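Local structure of EvdO1 (Micromonospora carbonacea, 4XBZ) at residues N201-D205 against D206-A210; S274-Y277 against I278-Q282. The protein probably acts as an oxygenase of the phytanoyl-CoA dioxygenase family in the oxidative cyclizations of orthosomycin biosynthesis. All coordinates share one frame; numbering follows the deposited sequence.

Contact 1. Residues N201-D205 against D206-A210; sequences NYWGD and DRLTA
R207 lays its guanidinium flat on the indole of W203, four residues earlier in the chain. The two planes are 15° apart and their centres 3.9 Å apart. NE comes closest, 3.4 Å from CE2 of W203, and CZ makes a cation-pi contact with the five-membered ring. CD of R207 adds a CH-pi contact, 3.7 Å from the centroid of that same ring. The arginine reaches this far because its chain is extended from CG to NE, with CG anti to the backbone N (chi1 -175°). L208 CD1 meets the six-membered part of the indole at CE3, 3.9 Å away. Behind these side chains is the start of a helix, with G204 as its N-cap residue. L208 N bonds to G204 O at 3.1 Å. T209 N bonds to D205 O at 2.8 Å, and the hydroxyl OG1 of T209 gives the same oxygen a weak second bond. R207 NH1 also forms a salt bridge with E310 of the second subunit, whose S311 packs on W203 and R207. The stack therefore lies at the dimer interface. It joins the loop after strand 194-196, where W203 lies, to the first turn of helix 205-217.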
loop_
_atom_site.group_PDB
_atom_site.type_symbol
_atom_site.label_atom_id
_atom_site.label_comp_id
_atom_site.label_asym_id
_atom_site.label_seq_id
_atom_site.Cartn_x
_atom_site.Cartn_y
_atom_site.Cartn_z
ATOM N N ASN A 201 11.208 -0.038 9.598
ATOM C CA ASN A 201 9.917 0.661 9.472
ATOM C C ASN A 201 8.820 0.088 10.374
ATOM O O ASN A 201 7.771 0.713 10.521
ATOM C CB ASN A 201 9.418 0.646 8.021
ATOM C CG ASN A 201 9.629 -0.700 7.348
ATOM O OD1 ASN A 201 10.741 -1.203 7.346
ATOM N ND2 ASN A 201 8.562 -1.291 6.778
ATOM N N TYR A 202 9.037 -1.089 10.964
ATOM C CA TYR A 202 8.062 -1.614 11.930
ATOM C C TYR A 202 8.507 -1.550 13.404
ATOM O O TYR A 202 7.788 -2.010 14.291
ATOM C CB TYR A 202 7.700 -3.064 11.583
ATOM C CG TYR A 202 7.015 -3.217 10.250
ATOM C CD1 TYR A 202 5.684 -2.833 10.078
ATOM C CD2 TYR A 202 7.688 -3.756 9.158
ATOM C CE1 TYR A 202 5.047 -2.974 8.852
ATOM C CE2 TYR A 202 7.052 -3.905 7.927
ATOM C CZ TYR A 202 5.737 -3.510 7.785
ATOM O OH TYR A 202 5.099 -3.654 6.574
ATOM N N TRP A 203 9.682 -0.987 13.675
ATOM C CA TRP A 203 10.185 -0.932 15.049
ATOM C C TRP A 203 9.375 0.028 15.911
ATOM O O TRP A 203 9.049 1.138 15.482
ATOM C CB TRP A 203 11.665 -0.507 15.084
ATOM C CG TRP A 203 12.634 -1.517 14.537
ATOM C CD1 TRP A 203 12.348 -2.767 14.067
ATOM C CD2 TRP A 203 14.048 -1.355 14.404
ATOM N NE1 TRP A 203 13.494 -3.388 13.636
ATOM C CE2 TRP A 203 14.554 -2.546 13.842
ATOM C CE3 TRP A 203 14.940 -0.314 14.700
ATOM C CZ2 TRP A 203 15.910 -2.727 13.573
ATOM C CZ3 TRP A 203 16.276 -0.492 14.432
ATOM C CH2 TRP A 203 16.753 -1.691 13.867
ATOM N N GLY A 204 9.060 -0.390 17.133
ATOM C CA GLY A 204 8.449 0.509 18.094
ATOM C C GLY A 204 9.416 1.627 18.436
ATOM O O GLY A 204 10.597 1.518 18.151
ATOM N N ASP A 205 8.915 2.698 19.041
ATOM C CA ASP A 205 9.744 3.846 19.393
ATOM C C ASP A 205 10.968 3.482 20.241
ATOM O O ASP A 205 12.058 4.008 20.003
ATOM C CB ASP A 205 8.901 4.895 20.118
ATOM C CG ASP A 205 7.994 5.659 19.168
ATOM O OD1 ASP A 205 7.749 5.148 18.055
ATOM O OD2 ASP A 205 7.520 6.762 19.522
ATOM N N ASP A 206 10.796 2.582 21.209
ATOM C CA ASP A 206 11.876 2.217 22.135
ATOM C C ASP A 206 13.049 1.592 21.403
ATOM O O ASP A 206 14.203 2.000 21.575
ATOM C CB ASP A 206 11.384 1.237 23.196
ATOM C CG ASP A 206 9.938 1.463 23.564
ATOM O OD1 ASP A 206 9.512 2.646 23.578
ATOM O OD2 ASP A 206 9.222 0.459 23.800
ATOM N N ARG A 207 12.751 0.578 20.605
ATOM C CA ARG A 207 13.770 -0.081 19.824
ATOM C C ARG A 207 14.447 0.906 18.862
ATOM O O ARG A 207 15.669 0.924 18.749
ATOM C CB ARG A 207 13.174 -1.266 19.056
ATOM C CG ARG A 207 14.215 -2.075 18.313
ATOM C CD ARG A 207 13.655 -3.330 17.687
ATOM N NE ARG A 207 14.696 -3.985 16.903
ATOM C CZ ARG A 207 14.600 -5.192 16.361
ATOM N NH1 ARG A 207 13.494 -5.907 16.515
ATOM N NH2 ARG A 207 15.616 -5.680 15.660
ATOM N N LEU A 208 13.655 1.723 18.172
ATOM C CA LEU A 208 14.223 2.656 17.206
ATOM C C LEU A 208 15.142 3.693 17.863
ATOM O O LEU A 208 16.266 3.907 17.415
ATOM C CB LEU A 208 13.132 3.389 16.433
ATOM C CG LEU A 208 13.817 4.141 15.287
ATOM C CD1 LEU A 208 13.703 3.360 13.967
ATOM C CD2 LEU A 208 13.327 5.567 15.168
ATOM N N THR A 209 14.630 4.336 18.908
ATOM C CA THR A 209 15.359 5.327 19.697
ATOM C C THR A 209 16.649 4.780 20.314
ATOM O O THR A 209 17.703 5.430 20.254
ATOM C CB THR A 209 14.458 5.875 20.819
ATOM O OG1 THR A 209 13.514 6.789 20.254
ATOM C CG2 THR A 209 15.275 6.596 21.879
ATOM N N ALA A 210 16.559 3.591 20.905
ATOM C CA ALA A 210 17.728 2.912 21.456
ATOM C C ALA A 210 18.746 2.591 20.368
ATOM O O ALA A 210 19.927 2.937 20.494
ATOM C CB ALA A 210 17.322 1.638 22.175
#

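Contact 2. Residues S274-Y277 against I278-Q282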
loop_
_atom_site.group_PDB
_atom_site.type_symbol
_atom_site.label_atom_id
_atom_site.label_comp_id
_atom_site.label_asym_id
_atom_site.label_seq_id
_atom_site.Cartn_x
_atom_site.Cartn_y
_atom_site.Cartn_z
ATOM N N SER A 274 -2.846 21.486 6.425
ATOM C CA SER A 274 -4.225 21.938 6.510
ATOM C C SER A 274 -5.057 21.237 5.438
ATOM O O SER A 274 -4.508 20.702 4.486
ATOM C CB SER A 274 -4.288 23.459 6.370
ATOM O OG SER A 274 -3.848 23.867 5.091
ATOM N N ALA A 275 -6.377 21.219 5.601
ATOM C CA ALA A 275 -7.240 20.457 4.698
ATOM C C ALA A 275 -7.191 21.008 3.278
ATOM O O ALA A 275 -7.371 20.269 2.309
ATOM C CB ALA A 275 -8.683 20.447 5.212
ATOM N N GLU A 276 -6.939 22.310 3.184
ATOM C CA GLU A 276 -6.805 23.038 1.919
ATOM C C GLU A 276 -5.608 22.576 1.071
ATOM O O GLU A 276 -5.669 22.560 -0.163
ATOM C CB GLU A 276 -6.684 24.543 2.221
ATOM C CG GLU A 276 -6.555 25.464 1.016
ATOM C CD GLU A 276 -6.220 26.904 1.415
ATOM O OE1 GLU A 276 -5.592 27.110 2.478
ATOM O OE2 GLU A 276 -6.593 27.831 0.668
ATOM N N TYR A 277 -4.520 22.211 1.742
ATOM C CA TYR A 277 -3.304 21.754 1.069
ATOM C C TYR A 277 -3.588 20.651 0.051
ATOM O O TYR A 277 -3.055 20.689 -1.051
ATOM C CB TYR A 277 -2.287 21.277 2.107
ATOM C CG TYR A 277 -0.924 20.845 1.572
ATOM C CD1 TYR A 277 0.022 21.795 1.149
ATOM C CD2 TYR A 277 -0.560 19.494 1.542
ATOM C CE1 TYR A 277 1.261 21.411 0.694
ATOM C CE2 TYR A 277 0.697 19.097 1.092
ATOM C CZ TYR A 277 1.601 20.061 0.672
ATOM O OH TYR A 277 2.834 19.677 0.213
ATOM N N ILE A 278 -4.459 19.707 0.415
ATOM C CA ILE A 278 -4.748 18.546 -0.423
ATOM C C ILE A 278 -5.204 18.932 -1.834
ATOM O O ILE A 278 -4.649 18.462 -2.827
ATOM C CB ILE A 278 -5.834 17.646 0.233
ATOM C CG1 ILE A 278 -5.389 17.187 1.627
ATOM C CG2 ILE A 278 -6.183 16.462 -0.672
ATOM C CD1 ILE A 278 -6.351 16.263 2.308
ATOM N N GLY A 279 -6.213 19.795 -1.922
ATOM C CA GLY A 279 -6.714 20.219 -3.216
ATOM C C GLY A 279 -5.663 20.926 -4.056
ATOM O O GLY A 279 -5.605 20.733 -5.270
ATOM N N LEU A 280 -4.825 21.737 -3.408
ATOM C CA LEU A 280 -3.812 22.507 -4.122
ATOM C C LEU A 280 -2.737 21.584 -4.708
ATOM O O LEU A 280 -2.323 21.751 -5.867
ATOM C CB LEU A 280 -3.192 23.565 -3.198
ATOM C CG LEU A 280 -4.237 24.552 -2.652
ATOM C CD1 LEU A 280 -3.697 25.436 -1.525
ATOM C CD2 LEU A 280 -4.812 25.396 -3.774
ATOM N N LYS A 281 -2.299 20.595 -3.929
ATOM C CA LYS A 281 -1.278 19.685 -4.428
ATOM C C LYS A 281 -1.834 18.761 -5.503
ATOM O O LYS A 281 -1.105 18.367 -6.416
ATOM C CB LYS A 281 -0.651 18.884 -3.286
ATOM C CG LYS A 281 0.042 19.756 -2.262
ATOM C CD LYS A 281 0.883 20.876 -2.925
ATOM C CE LYS A 281 2.044 20.328 -3.790
ATOM N NZ LYS A 281 3.267 19.960 -2.999
ATOM N N GLN A 282 -3.124 18.437 -5.421
ATOM C CA GLN A 282 -3.773 17.700 -6.499
ATOM C C GLN A 282 -3.703 18.504 -7.796
ATOM O O GLN A 282 -3.484 17.948 -8.876
ATOM C CB GLN A 282 -5.232 17.377 -6.146
ATOM C CG GLN A 282 -5.384 16.238 -5.141
ATOM C CD GLN A 282 -6.821 16.025 -4.693
ATOM O OE1 GLN A 282 -7.568 16.979 -4.475
ATOM N NE2 GLN A 282 -7.208 14.776 -4.541
HETATM O O HOH W 1 -8.415 20.004 -0.145
#
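Over one face of the Y277 ring lies the aliphatic part of K281, one turn further along the same helix. This is an i to i+4 aromatic-lysine pair in the first turns of helix 275-293, which packs on a strand of the larger sheet of the double-stranded beta helix. K281 CG sits 3.5 Å from the ring centroid, 17° off the normal, in a CH-pi contact displaced toward the hydroxyl end. The nearest ring atom is CZ, 3.3 Å from CG. CD comes next, lying near CE1 and CZ at the rim of the same face. H273 stacks its ring with that of Y277, and T142 of strand 139-147 also touches the tyrosine. With CG anti to the backbone N (chi1 -176°), the ring swings back toward the following turn, where K281 lies. The lysine is bent at chi2, chi3 and chi4, and this curl brings NZ back to 3.3 Å from OH of Y277. NZ gives a weak hydrogen bond to the carbonyl of P141. With an alanine at Y277, the methylenes of K281 would probably lose the surface they lie on, and the lysine chain would be freer to turn.

A second i to i+4 pair, E276 and L280, packs CG of the glutamate against CD1 of the leucine at 3.8 Å. The backbone bonds of this first turn are uneven. K281 N bonds to Y277 O at 3.0 Å, but the bond from L280 N to E276 O is long and weak. One step earlier, a water takes the place of the direct helical bond: it donates to A275 O at 2.7 Å and accepts from G279 N at 2.8 Å.

How the contacts relate
Contacts 1 and 2 are separate local arrangements, in series along the chain. Their centres are about 31 Å apart and their nearest atoms about 22 Å, so they do not touch. Each puts a basic side chain over the ring of an aromatic residue four positions earlier, near the start of a helix. Contact 1 is at the surface and is covered in part by the second subunit. Contact 2 is buried within its own chain. The nickel, held by H160, D162 and H244, is about 12 Å from the side chain of L208 in contact 1. R161, which lies between H160 and D162 in sequence, touches L208, and its NH2 hydrogen-bonds to W203 O.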